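Myosin-I heavy chain (Dictyostelium discoideum, PDB 5EJR) is an actin-based class VII motor with ATPase activity, involved in early phagocytosis and adhesion, and is represented here by its second MyTH4-FERM tail module. Local coordinates at residues A[61-66]-A[98-103]; A[72-77]-A[128-133]; A[106-111]-A[136-141]; A[113-118]-A[153-158]. One frame throughout, in Å; residues are numbered along the deposited sequence.

In the fold
All four contacts lie in the MyTH4 domain, a bundle of helices in the N-terminal half of this fragment, ahead of the FERM part, whose Thr228 and Tyr229 are reached by Tyr132 and Ile136. Contacts 1 and 2 share helix 58-75, their centres 16 Å apart. Contacts 2 and 3 have centres 12 Å apart and share the helix of residues 121 to 137. Contact 1 closes along the chain before contacts 3 and 4 open, whereas contact 2 alternates with 1, 3 and 4, and 3 and 4 alternate with each other. Contacts 1 and 3 touch through Ala64 O and Gln110 NE2, 2.8 Å apart. The interleaved segments tie helices 58-75 to 142-159 into one compact body.

Contact 1: A[61-66]-A[98-103]; sequences SKKAIK and IENHEL
In the MyTH4 helical bundle, helix 58-75 packs against the connection that leaves helix 86-99 and leads into helix 104-113, and Lys63 meets both Asn100 and Leu103 of that connection. Asn100 is the first residue to leave helical geometry after helix 86-99, and its ND2 bonds Arg96 O near the end of that helix. Lys63 divides its work along its length. At the root, its CB lies 3.7 Å from Leu103 CD2; at the far end, NZ donates a hydrogen bond of 2.8 Å to Asn100 OD1. The chain beyond CG is extended, and with CG anti to the carbonyl carbon (chi1 -68°) it spans from its helix to the turn, lying nearly perpendicular to the asparagine side chain. The ammonium group arrives from above the carbonyl plane of the Asn100 amide, 39° out of it. Leu103 is buried; its other branch, CD1, approaches the methyl of Ala64 at 4.5 Å, and Met56 and Leu60 also touch it. A small alanine suits this buried helix face, which it shares with Leu103, Ser52 and Glu106. The Asn100 amide thus works at both ends. Donation to Arg96 O would probably make OD1 a somewhat stronger acceptor, so a neutral amide can anchor the lysine's charge at the partly exposed border while leucine and alanine meet behind it.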
loop_
_atom_site.group_PDB
_atom_site.type_symbol
_atom_site.label_atom_id
_atom_site.label_comp_id
_atom_site.label_asym_id
_atom_site.label_seq_id
_atom_site.Cartn_x
_atom_site.Cartn_y
_atom_site.Cartn_z
ATOM N N SER A 61 -28.764 11.309 -8.789
ATOM C CA SER A 61 -29.589 11.457 -7.585
ATOM C C SER A 61 -29.759 10.128 -6.860
ATOM O O SER A 61 -29.795 10.114 -5.632
ATOM C CB SER A 61 -30.965 12.032 -7.923
ATOM O OG SER A 61 -30.892 13.037 -8.921
ATOM N N LYS A 62 -29.870 9.015 -7.617
ATOM C CA LYS A 62 -30.025 7.668 -7.054
ATOM C C LYS A 62 -28.787 7.274 -6.247
ATOM O O LYS A 62 -28.929 6.702 -5.168
ATOM C CB LYS A 62 -30.325 6.640 -8.155
ATOM C CG LYS A 62 -30.841 5.296 -7.628
ATOM C CD LYS A 62 -30.983 4.272 -8.749
ATOM C CE LYS A 62 -31.270 2.877 -8.242
ATOM N NZ LYS A 62 -32.685 2.712 -7.813
ATOM N N LYS A 63 -27.584 7.615 -6.757
ATOM C CA LYS A 63 -26.295 7.348 -6.102
ATOM C C LYS A 63 -26.134 8.263 -4.869
ATOM O O LYS A 63 -25.525 7.857 -3.877
ATOM C CB LYS A 63 -25.127 7.586 -7.075
ATOM C CG LYS A 63 -25.040 6.604 -8.236
ATOM C CD LYS A 63 -23.926 6.998 -9.189
ATOM C CE LYS A 63 -23.953 6.180 -10.454
ATOM N NZ LYS A 63 -22.634 6.194 -11.140
ATOM N N ALA A 64 -26.678 9.495 -4.950
ATOM C CA ALA A 64 -26.637 10.496 -3.879
ATOM C C ALA A 64 -27.470 10.033 -2.684
ATOM O O ALA A 64 -27.082 10.294 -1.544
ATOM C CB ALA A 64 -27.149 11.820 -4.390
ATOM N N ILE A 65 -28.593 9.314 -2.952
ATOM C CA ILE A 65 -29.484 8.748 -1.936
ATOM C C ILE A 65 -28.744 7.668 -1.166
ATOM O O ILE A 65 -28.754 7.714 0.071
ATOM C CB ILE A 65 -30.843 8.244 -2.517
ATOM C CG1 ILE A 65 -31.694 9.420 -3.023
ATOM C CG2 ILE A 65 -31.625 7.398 -1.480
ATOM C CD1 ILE A 65 -32.668 9.065 -4.169
ATOM N N LYS A 66 -28.106 6.702 -1.880
ATOM C CA LYS A 66 -27.326 5.622 -1.239
ATOM C C LYS A 66 -26.176 6.226 -0.419
ATOM O O LYS A 66 -25.896 5.735 0.679
ATOM C CB LYS A 66 -26.754 4.640 -2.279
ATOM C CG LYS A 66 -26.165 3.361 -1.678
ATOM C CD LYS A 66 -25.430 2.540 -2.724
ATOM C CE LYS A 66 -25.046 1.167 -2.228
ATOM N NZ LYS A 66 -24.295 0.404 -3.261
ATOM N N ILE A 98 -14.545 9.910 -5.761
ATOM C CA ILE A 98 -13.405 9.770 -6.694
ATOM C C ILE A 98 -13.908 9.490 -8.134
ATOM O O ILE A 98 -13.579 10.250 -9.050
ATOM C CB ILE A 98 -12.393 8.662 -6.209
ATOM C CG1 ILE A 98 -11.523 9.158 -5.028
ATOM C CG2 ILE A 98 -11.508 8.147 -7.356
ATOM C CD1 ILE A 98 -10.758 8.060 -4.284
ATOM N N GLU A 99 -14.712 8.414 -8.310
ATOM C CA GLU A 99 -15.180 7.974 -9.623
ATOM C C GLU A 99 -16.400 8.747 -10.163
ATOM O O GLU A 99 -16.522 8.879 -11.385
ATOM C CB GLU A 99 -15.408 6.454 -9.674
ATOM C CG GLU A 99 -16.434 5.891 -8.707
ATOM C CD GLU A 99 -15.995 4.652 -7.948
ATOM O OE1 GLU A 99 -14.784 4.533 -7.645
ATOM O OE2 GLU A 99 -16.876 3.835 -7.591
ATOM N N ASN A 100 -17.279 9.265 -9.287
ATOM C CA ASN A 100 -18.425 10.057 -9.743
ATOM C C ASN A 100 -18.134 11.509 -9.421
ATOM O O ASN A 100 -18.514 12.045 -8.378
ATOM C CB ASN A 100 -19.738 9.554 -9.164
ATOM C CG ASN A 100 -19.980 8.105 -9.467
ATOM O OD1 ASN A 100 -20.416 7.745 -10.568
ATOM N ND2 ASN A 100 -19.666 7.245 -8.506
ATOM N N HIS A 101 -17.346 12.097 -10.295
ATOM C CA HIS A 101 -16.827 13.454 -10.283
ATOM C C HIS A 101 -17.893 14.560 -10.072
ATOM O O HIS A 101 -17.639 15.550 -9.369
ATOM C CB HIS A 101 -16.059 13.633 -11.595
ATOM C CG HIS A 101 -15.937 15.030 -12.085
ATOM N ND1 HIS A 101 -14.869 15.830 -11.712
ATOM C CD2 HIS A 101 -16.720 15.711 -12.958
ATOM C CE1 HIS A 101 -15.061 16.989 -12.326
ATOM N NE2 HIS A 101 -16.165 16.963 -13.091
ATOM N N GLU A 102 -19.068 14.398 -10.703
ATOM C CA GLU A 102 -20.179 15.357 -10.667
ATOM C C GLU A 102 -21.043 15.188 -9.404
ATOM O O GLU A 102 -21.990 15.944 -9.181
ATOM C CB GLU A 102 -21.000 15.313 -11.991
ATOM C CG GLU A 102 -21.347 13.926 -12.538
ATOM C CD GLU A 102 -20.204 13.023 -12.973
ATOM O OE1 GLU A 102 -20.042 11.935 -12.371
ATOM O OE2 GLU A 102 -19.428 13.435 -13.866
ATOM N N LEU A 103 -20.655 14.252 -8.539
ATOM C CA LEU A 103 -21.329 13.982 -7.268
ATOM C C LEU A 103 -20.557 14.589 -6.074
ATOM O O LEU A 103 -21.007 14.465 -4.936
ATOM C CB LEU A 103 -21.441 12.463 -7.116
ATOM C CG LEU A 103 -22.755 11.874 -6.644
ATOM C CD1 LEU A 103 -23.932 12.399 -7.443
ATOM C CD2 LEU A 103 -22.712 10.376 -6.740
#

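Contact 2: A[72-77]-A[128-133]; sequences MMWMGD and FELIYF
Apolar packing between Trp74 and Leu130 carries most of this contact, in which the last turn of helix 58-75 lies against the middle of helix 121-137. The five-membered part of the indole meets the root of the leucine: Trp74 NE1 is 3.8 Å from Leu130 CB, and Trp74 CD1 is 3.9 Å from the same carbon. The indole and the leucine run antiparallel alongside one another. Trp74 has its CG anti to the backbone N (chi1 166°), which carries the broad ring across to the other helix. A tryptophan suits the place because one flat group can span the gap between the helices, whose nearest CA atoms, Trp74 CA and Leu130 CA, are 8.1 Å apart.

Polar groups border the apolar patch. Trp74 NE1 donates its hydrogen bond to Lys126 O, one turn before Leu130, so the buried N-H is satisfied. Glu129 approaches the indole obliquely, with OE1 4.0 Å from Trp74 CZ2 and the carboxylate plane turned 49° from the ring. Its OE1 also forms a salt bridge to Arg201, which probably offsets the cost of burying the carboxylate.

Backbone bonds end helix 58-75. Gly76, with positive phi, is the C-prime residue of a Schellman motif: Asp77 N bonds Met72 O at 2.7 Å, joined by a weaker bond from Gly76 N to Met73 O. Around the pair, Ala86 and Ile90 of helix 86-99 and Ile197 of helix 194-205 also pack on Trp74, placing the indole where four helices meet.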
loop_
_atom_site.group_PDB
_atom_site.type_symbol
_atom_site.label_atom_id
_atom_site.label_comp_id
_atom_site.label_asym_id
_atom_site.label_seq_id
_atom_site.Cartn_x
_atom_site.Cartn_y
_atom_site.Cartn_z
ATOM N N MET A 72 -24.752 8.786 7.042
ATOM C CA MET A 72 -25.515 8.507 8.261
ATOM C C MET A 72 -24.938 7.328 9.043
ATOM O O MET A 72 -24.889 7.378 10.267
ATOM C CB MET A 72 -26.995 8.279 7.920
ATOM C CG MET A 72 -27.714 9.543 7.477
ATOM S SD MET A 72 -29.514 9.326 7.330
ATOM C CE MET A 72 -29.930 8.858 9.015
ATOM N N MET A 73 -24.463 6.293 8.339
ATOM C CA MET A 73 -23.822 5.113 8.924
ATOM C C MET A 73 -22.488 5.498 9.542
ATOM O O MET A 73 -22.146 5.004 10.611
ATOM C CB MET A 73 -23.579 4.054 7.845
ATOM C CG MET A 73 -24.813 3.310 7.441
ATOM S SD MET A 73 -24.584 2.431 5.884
ATOM C CE MET A 73 -23.924 1.007 6.449
ATOM N N TRP A 74 -21.724 6.366 8.857
ATOM C CA TRP A 74 -20.414 6.817 9.329
ATOM C C TRP A 74 -20.566 7.646 10.616
ATOM O O TRP A 74 -19.820 7.453 11.585
ATOM C CB TRP A 74 -19.706 7.634 8.241
ATOM C CG TRP A 74 -18.530 8.387 8.767
ATOM C CD1 TRP A 74 -18.455 9.726 9.027
ATOM C CD2 TRP A 74 -17.288 7.822 9.204
ATOM N NE1 TRP A 74 -17.219 10.040 9.547
ATOM C CE2 TRP A 74 -16.492 8.885 9.693
ATOM C CE3 TRP A 74 -16.760 6.517 9.212
ATOM C CZ2 TRP A 74 -15.188 8.685 10.167
ATOM C CZ3 TRP A 74 -15.464 6.322 9.670
ATOM C CH2 TRP A 74 -14.700 7.394 10.155
ATOM N N MET A 75 -21.560 8.552 10.607
ATOM C CA MET A 75 -21.911 9.456 11.697
ATOM C C MET A 75 -22.625 8.771 12.867
ATOM O O MET A 75 -22.754 9.376 13.927
ATOM C CB MET A 75 -22.720 10.632 11.152
ATOM C CG MET A 75 -21.882 11.551 10.299
ATOM S SD MET A 75 -22.829 12.836 9.470
ATOM C CE MET A 75 -23.203 13.922 10.905
ATOM N N GLY A 76 -23.045 7.518 12.678
ATOM C CA GLY A 76 -23.728 6.729 13.699
ATOM C C GLY A 76 -25.199 7.061 13.882
ATOM O O GLY A 76 -25.742 6.875 14.973
ATOM N N ASP A 77 -25.853 7.548 12.818
ATOM C CA ASP A 77 -27.273 7.911 12.800
ATOM C C ASP A 77 -28.130 6.905 12.015
ATOM O O ASP A 77 -29.350 7.057 11.950
ATOM C CB ASP A 77 -27.462 9.336 12.251
ATOM C CG ASP A 77 -26.756 10.406 13.059
ATOM O OD1 ASP A 77 -26.917 10.419 14.307
ATOM O OD2 ASP A 77 -26.062 11.244 12.448
ATOM N N PHE A 128 -17.698 16.282 10.566
ATOM C CA PHE A 128 -16.513 17.071 10.215
ATOM C C PHE A 128 -15.286 16.190 9.878
ATOM O O PHE A 128 -14.474 16.592 9.044
ATOM C CB PHE A 128 -16.180 18.119 11.284
ATOM C CG PHE A 128 -17.121 19.303 11.268
ATOM C CD1 PHE A 128 -17.176 20.155 10.172
ATOM C CD2 PHE A 128 -17.953 19.565 12.350
ATOM C CE1 PHE A 128 -18.063 21.238 10.152
ATOM C CE2 PHE A 128 -18.834 20.653 12.330
ATOM C CZ PHE A 128 -18.884 21.481 11.231
ATOM N N GLU A 129 -15.168 14.997 10.504
ATOM C CA GLU A 129 -14.077 14.033 10.218
ATOM C C GLU A 129 -14.183 13.577 8.751
ATOM O O GLU A 129 -13.165 13.467 8.049
ATOM C CB GLU A 129 -14.178 12.808 11.139
ATOM C CG GLU A 129 -13.729 13.080 12.567
ATOM C CD GLU A 129 -13.888 11.918 13.524
ATOM O OE1 GLU A 129 -14.813 11.100 13.322
ATOM O OE2 GLU A 129 -13.105 11.842 14.497
ATOM N N LEU A 130 -15.431 13.374 8.282
ATOM C CA LEU A 130 -15.727 13.010 6.895
ATOM C C LEU A 130 -15.316 14.147 5.971
ATOM O O LEU A 130 -14.693 13.879 4.956
ATOM C CB LEU A 130 -17.218 12.631 6.725
ATOM C CG LEU A 130 -17.779 12.458 5.288
ATOM C CD1 LEU A 130 -17.028 11.388 4.505
ATOM C CD2 LEU A 130 -19.230 12.091 5.337
ATOM N N ILE A 131 -15.579 15.412 6.349
ATOM C CA ILE A 131 -15.185 16.571 5.531
ATOM C C ILE A 131 -13.657 16.607 5.385
ATOM O O ILE A 131 -13.136 16.886 4.296
ATOM C CB ILE A 131 -15.771 17.892 6.089
ATOM C CG1 ILE A 131 -17.311 17.916 5.899
ATOM C CG2 ILE A 131 -15.115 19.104 5.441
ATOM C CD1 ILE A 131 -18.086 18.960 6.747
ATOM N N TYR A 132 -12.943 16.302 6.484
ATOM C CA TYR A 132 -11.479 16.239 6.461
ATOM C C TYR A 132 -10.998 15.205 5.430
ATOM O O TYR A 132 -10.121 15.515 4.619
ATOM C CB TYR A 132 -10.929 15.890 7.854
ATOM C CG TYR A 132 -9.479 15.458 7.804
ATOM C CD1 TYR A 132 -8.458 16.394 7.675
ATOM C CD2 TYR A 132 -9.131 14.108 7.828
ATOM C CE1 TYR A 132 -7.124 16.003 7.584
ATOM C CE2 TYR A 132 -7.797 13.704 7.728
ATOM C CZ TYR A 132 -6.797 14.657 7.621
ATOM O OH TYR A 132 -5.475 14.280 7.550
ATOM N N PHE A 133 -11.557 13.979 5.496
ATOM C CA PHE A 133 -11.203 12.853 4.625
ATOM C C PHE A 133 -11.625 13.080 3.178
ATOM O O PHE A 133 -10.969 12.568 2.269
ATOM C CB PHE A 133 -11.711 11.519 5.186
ATOM C CG PHE A 133 -10.960 11.036 6.412
ATOM C CD1 PHE A 133 -9.585 10.831 6.371
ATOM C CD2 PHE A 133 -11.635 10.742 7.592
ATOM C CE1 PHE A 133 -8.891 10.383 7.508
ATOM C CE2 PHE A 133 -10.942 10.296 8.729
ATOM C CZ PHE A 133 -9.573 10.123 8.682
#

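Contact 3: A[106-111]-A[136-141]; sequences EIYCQA and ITFSPS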
loop_
_atom_site.group_PDB
_atom_site.type_symbol
_atom_site.label_atom_id
_atom_site.label_comp_id
_atom_site.label_asym_id
_atom_site.label_seq_id
_atom_site.Cartn_x
_atom_site.Cartn_y
_atom_site.Cartn_z
ATOM N N GLU A 106 -22.259 17.559 -4.003
ATOM C CA GLU A 106 -23.356 16.896 -3.328
ATOM C C GLU A 106 -22.884 16.098 -2.105
ATOM O O GLU A 106 -23.593 16.069 -1.094
ATOM C CB GLU A 106 -24.119 16.018 -4.331
ATOM C CG GLU A 106 -25.605 15.930 -4.036
ATOM C CD GLU A 106 -25.983 14.931 -2.963
ATOM O OE1 GLU A 106 -25.184 14.001 -2.702
ATOM O OE2 GLU A 106 -27.092 15.066 -2.394
ATOM N N ILE A 107 -21.686 15.474 -2.179
ATOM C CA ILE A 107 -21.127 14.728 -1.050
ATOM C C ILE A 107 -20.777 15.703 0.085
ATOM O O ILE A 107 -21.202 15.451 1.221
ATOM C CB ILE A 107 -19.977 13.749 -1.425
ATOM C CG1 ILE A 107 -20.501 12.692 -2.431
ATOM C CG2 ILE A 107 -19.444 13.047 -0.158
ATOM C CD1 ILE A 107 -19.425 11.776 -3.071
ATOM N N TYR A 108 -20.097 16.840 -0.251
ATOM C CA TYR A 108 -19.672 17.897 0.683
ATOM C C TYR A 108 -20.874 18.571 1.369
ATOM O O TYR A 108 -20.817 18.834 2.560
ATOM C CB TYR A 108 -18.856 18.973 -0.046
ATOM C CG TYR A 108 -17.365 18.714 -0.083
ATOM C CD1 TYR A 108 -16.538 19.125 0.961
ATOM C CD2 TYR A 108 -16.768 18.126 -1.196
ATOM C CE1 TYR A 108 -15.156 18.931 0.910
ATOM C CE2 TYR A 108 -15.393 17.892 -1.241
ATOM C CZ TYR A 108 -14.591 18.308 -0.193
ATOM O OH TYR A 108 -13.234 18.125 -0.278
ATOM N N CYS A 109 -21.955 18.849 0.604
ATOM C CA CYS A 109 -23.193 19.442 1.121
ATOM C C CYS A 109 -23.914 18.474 2.043
ATOM O O CYS A 109 -24.327 18.903 3.108
ATOM C CB CYS A 109 -24.093 19.922 -0.010
ATOM S SG CYS A 109 -23.407 21.299 -0.961
ATOM N N GLN A 110 -24.006 17.165 1.694
ATOM C CA GLN A 110 -24.665 16.174 2.572
ATOM C C GLN A 110 -23.938 16.031 3.897
ATOM O O GLN A 110 -24.589 15.837 4.928
ATOM C CB GLN A 110 -24.740 14.779 1.938
ATOM C CG GLN A 110 -25.732 14.612 0.797
ATOM C CD GLN A 110 -25.763 13.187 0.269
ATOM O OE1 GLN A 110 -24.999 12.304 0.687
ATOM N NE2 GLN A 110 -26.695 12.914 -0.628
ATOM N N ALA A 111 -22.576 16.045 3.858
ATOM C CA ALA A 111 -21.755 15.866 5.053
ATOM C C ALA A 111 -21.943 17.081 5.947
ATOM O O ALA A 111 -22.224 16.911 7.135
ATOM C CB ALA A 111 -20.284 15.689 4.671
ATOM N N ILE A 136 -8.877 15.787 1.851
ATOM C CA ILE A 136 -7.544 15.250 1.551
ATOM C C ILE A 136 -7.527 14.533 0.179
ATOM O O ILE A 136 -6.468 14.459 -0.449
ATOM C CB ILE A 136 -6.927 14.385 2.690
ATOM C CG1 ILE A 136 -7.851 13.246 3.126
ATOM C CG2 ILE A 136 -6.492 15.259 3.878
ATOM C CD1 ILE A 136 -7.183 12.118 3.925
ATOM N N THR A 137 -8.712 14.071 -0.307
ATOM C CA THR A 137 -8.863 13.320 -1.562
ATOM C C THR A 137 -9.156 14.192 -2.800
ATOM O O THR A 137 -8.368 14.205 -3.745
ATOM C CB THR A 137 -9.913 12.223 -1.380
ATOM O OG1 THR A 137 -9.771 11.697 -0.066
ATOM C CG2 THR A 137 -9.748 11.081 -2.393
ATOM N N PHE A 138 -10.301 14.871 -2.819
ATOM C CA PHE A 138 -10.714 15.673 -3.970
ATOM C C PHE A 138 -11.285 17.006 -3.530
ATOM O O PHE A 138 -11.781 17.155 -2.417
ATOM C CB PHE A 138 -11.715 14.895 -4.872
ATOM C CG PHE A 138 -12.831 14.210 -4.125
ATOM C CD1 PHE A 138 -13.935 14.929 -3.672
ATOM C CD2 PHE A 138 -12.751 12.863 -3.811
ATOM C CE1 PHE A 138 -14.940 14.308 -2.930
ATOM C CE2 PHE A 138 -13.761 12.240 -3.074
ATOM C CZ PHE A 138 -14.846 12.969 -2.634
ATOM N N SER A 139 -11.182 17.972 -4.413
ATOM C CA SER A 139 -11.655 19.313 -4.189
ATOM C C SER A 139 -13.157 19.398 -4.493
ATOM O O SER A 139 -13.625 18.708 -5.407
ATOM C CB SER A 139 -10.905 20.248 -5.133
ATOM O OG SER A 139 -11.384 21.583 -5.113
ATOM N N PRO A 140 -13.934 20.288 -3.816
ATOM C CA PRO A 140 -15.299 20.541 -4.308
ATOM C C PRO A 140 -15.124 21.393 -5.590
ATOM O O PRO A 140 -13.996 21.832 -5.869
ATOM C CB PRO A 140 -15.943 21.352 -3.180
ATOM C CG PRO A 140 -14.821 22.013 -2.478
ATOM C CD PRO A 140 -13.559 21.226 -2.730
ATOM N N SER A 141 -16.209 21.657 -6.360
ATOM C CA SER A 141 -16.098 22.480 -7.570
ATOM C C SER A 141 -15.482 23.846 -7.255
ATOM O O SER A 141 -15.522 24.297 -6.106
ATOM C CB SER A 141 -17.460 22.661 -8.242
ATOM O OG SER A 141 -18.349 23.434 -7.448
#
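Tyr108, on helix 104-113, reaches across to the loop that follows helix 121-137 and meets Phe138 and Pro140 there. From its CB, which is directed at that loop, the side chain runs out to the ring, where CD2 lies 3.9 Å from Pro140 CB. That carbon sits over one face, 4.2 Å from the ring centroid and 22° off the normal, a CH-pi contact offset toward the rim. The next atom, Tyr108 CE2, is 3.8 Å from Pro140 N and 4.0 Å from Phe138 CE1, so both residues touch this one carbon. At the tip, Tyr108 OH donates a 2.8 Å hydrogen bond to Phe138 O, which lies at the ring's edge, near its plane; the C=O...donor angle of 163° is close to straight. With CG set between its backbone N and carbonyl carbon (chi1 47°), the Phe138 ring comes to lie by Tyr108 CE2. Proline suits the loop by offering a compact, rigid ring whose C-H groups can lie over the aromatic face, and Phe148 meets the same tyrosine edge-to-face. Tyrosine thus serves twice: its ring fills the apolar interior, while its hydroxyl satisfies a loop carbonyl that would probably be costly to bury without a partner.

Contact 4: A[113-118]-A[153-158]; sequences RQTNKN and MSRNIA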
loop_
_atom_site.group_PDB
_atom_site.type_symbol
_atom_site.label_atom_id
_atom_site.label_comp_id
_atom_site.label_asym_id
_atom_site.label_seq_id
_atom_site.Cartn_x
_atom_site.Cartn_y
_atom_site.Cartn_z
ATOM N N ARG A 113 -24.448 19.516 5.918
ATOM C CA ARG A 113 -25.845 19.594 6.382
ATOM C C ARG A 113 -26.020 18.748 7.649
ATOM O O ARG A 113 -26.647 19.192 8.608
ATOM C CB ARG A 113 -26.801 19.105 5.274
ATOM C CG ARG A 113 -28.170 18.627 5.758
ATOM C CD ARG A 113 -28.737 17.576 4.837
ATOM N NE ARG A 113 -29.869 16.869 5.421
ATOM C CZ ARG A 113 -31.142 17.163 5.174
ATOM N NH1 ARG A 113 -31.452 18.189 4.392
ATOM N NH2 ARG A 113 -32.113 16.441 5.713
ATOM N N GLN A 114 -25.426 17.550 7.671
ATOM C CA GLN A 114 -25.592 16.668 8.813
ATOM C C GLN A 114 -24.801 17.114 10.069
ATOM O O GLN A 114 -25.078 16.619 11.158
ATOM C CB GLN A 114 -25.312 15.228 8.408
ATOM C CG GLN A 114 -26.409 14.638 7.500
ATOM C CD GLN A 114 -27.740 14.454 8.205
ATOM O OE1 GLN A 114 -28.614 15.329 8.199
ATOM N NE2 GLN A 114 -27.912 13.317 8.844
ATOM N N THR A 115 -23.909 18.110 9.935
ATOM C CA THR A 115 -23.152 18.672 11.073
ATOM C C THR A 115 -23.872 19.902 11.666
ATOM O O THR A 115 -23.577 20.296 12.792
ATOM C CB THR A 115 -21.721 19.095 10.665
ATOM O OG1 THR A 115 -21.762 20.312 9.925
ATOM C CG2 THR A 115 -20.965 18.022 9.905
ATOM N N ASN A 116 -24.758 20.533 10.881
ATOM C CA ASN A 116 -25.505 21.738 11.250
ATOM C C ASN A 116 -26.796 21.381 11.997
ATOM O O ASN A 116 -27.676 20.741 11.424
ATOM C CB ASN A 116 -25.808 22.550 9.984
ATOM C CG ASN A 116 -25.903 24.043 10.158
ATOM O OD1 ASN A 116 -25.252 24.653 11.014
ATOM N ND2 ASN A 116 -26.640 24.679 9.265
ATOM N N LYS A 117 -26.893 21.786 13.281
ATOM C CA LYS A 117 -28.037 21.571 14.185
ATOM C C LYS A 117 -28.317 20.076 14.418
ATOM O O LYS A 117 -29.444 19.593 14.286
ATOM C CB LYS A 117 -29.301 22.355 13.748
ATOM C CG LYS A 117 -29.089 23.869 13.650
ATOM C CD LYS A 117 -30.384 24.616 13.312
ATOM C CE LYS A 117 -30.160 26.072 12.951
ATOM N NZ LYS A 117 -29.684 26.890 14.103
ATOM N N ASN A 118 -27.257 19.357 14.784
ATOM C CA ASN A 118 -27.293 17.943 15.094
ATOM C C ASN A 118 -27.513 17.829 16.621
ATOM O O ASN A 118 -26.758 18.445 17.378
ATOM C CB ASN A 118 -25.953 17.308 14.674
ATOM C CG ASN A 118 -25.914 15.804 14.641
ATOM O OD1 ASN A 118 -26.577 15.111 15.413
ATOM N ND2 ASN A 118 -25.100 15.261 13.742
ATOM N N MET A 153 -15.311 28.523 8.064
ATOM C CA MET A 153 -14.693 29.643 8.773
ATOM C C MET A 153 -15.707 30.261 9.756
ATOM O O MET A 153 -15.338 30.560 10.894
ATOM C CB MET A 153 -14.212 30.706 7.776
ATOM C CG MET A 153 -12.898 30.372 7.073
ATOM S SD MET A 153 -12.420 31.695 5.907
ATOM C CE MET A 153 -11.004 30.941 5.115
ATOM N N SER A 154 -16.999 30.406 9.331
ATOM C CA SER A 154 -18.089 30.941 10.174
ATOM C C SER A 154 -18.454 29.978 11.304
ATOM O O SER A 154 -18.712 30.403 12.433
ATOM C CB SER A 154 -19.327 31.248 9.339
ATOM O OG SER A 154 -19.131 32.421 8.567
ATOM N N ARG A 155 -18.479 28.677 11.006
ATOM C CA ARG A 155 -18.767 27.671 12.025
ATOM C C ARG A 155 -17.617 27.598 13.024
ATOM O O ARG A 155 -17.847 27.245 14.177
ATOM C CB ARG A 155 -18.973 26.294 11.389
ATOM C CG ARG A 155 -20.311 26.140 10.687
ATOM C CD ARG A 155 -21.494 26.039 11.647
ATOM N NE ARG A 155 -21.437 24.885 12.554
ATOM C CZ ARG A 155 -21.832 23.656 12.236
ATOM N NH1 ARG A 155 -22.250 23.380 11.005
ATOM N NH2 ARG A 155 -21.787 22.686 13.137
ATOM N N ASN A 156 -16.382 27.898 12.572
ATOM C CA ASN A 156 -15.188 27.869 13.424
ATOM C C ASN A 156 -15.283 29.051 14.383
ATOM O O ASN A 156 -15.134 28.861 15.586
ATOM C CB ASN A 156 -13.885 27.930 12.586
ATOM C CG ASN A 156 -12.617 27.746 13.396
ATOM O OD1 ASN A 156 -12.261 28.555 14.250
ATOM N ND2 ASN A 156 -11.876 26.696 13.115
ATOM N N ILE A 157 -15.578 30.247 13.847
ATOM C CA ILE A 157 -15.723 31.491 14.623
ATOM C C ILE A 157 -16.847 31.334 15.667
ATOM O O ILE A 157 -16.643 31.688 16.827
ATOM C CB ILE A 157 -15.874 32.708 13.659
ATOM C CG1 ILE A 157 -14.517 33.029 12.987
ATOM C CG2 ILE A 157 -16.450 33.954 14.348
ATOM C CD1 ILE A 157 -14.608 33.828 11.639
ATOM N N ALA A 158 -17.977 30.701 15.284
ATOM C CA ALA A 158 -19.104 30.458 16.194
ATOM C C ALA A 158 -18.841 29.421 17.288
ATOM O O ALA A 158 -19.506 29.470 18.327
ATOM C CB ALA A 158 -20.352 30.085 15.409
#
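Arg155 reaches from helix 142-159 to the turn that follows helix 104-113 and presents both terminal nitrogens to Thr115, one bonding its carbonyl O and the other its hydroxyl. This is the tight part of the contact. NH2 of Arg155 donates to Thr115 O at 3.0 Å with an N-H...acceptor angle of 150°, approaching from above the carbonyl plane, 58° out of it. NH1 of Arg155 bonds Thr115 OG1 at 3.3 Å, a longer link that is tilted from the guanidinium plane. The arginine chain folds back at its second and third torsions, which curls it so that its end offers both nitrogens to one residue. Thr115 OG1 also donates to Tyr112 O in the preceding helix, which fixes the hydroxyl for its second role, and threonine is buried where Phe128 packs on it.

At the partly exposed Asn116 the contact is looser. Asn116 puts OD1 over one face of the guanidinium, the amide and guanidinium planes 29° apart; this OD1 is 3.3 Å from Arg155 NH1, but the angle is too poor for a hydrogen bond. Its ND2 makes a weak bond to Phe42 O. The type I turn from Arg113 to Asn116 holds the acceptors in place. Across this contact the guanidinium is met by neutral acceptors, a backbone carbonyl and a hydroxyl, with a weak further bond to Tyr112 OH, so hydrogen bonding rather than a salt bridge joins the turn to helix 142-159.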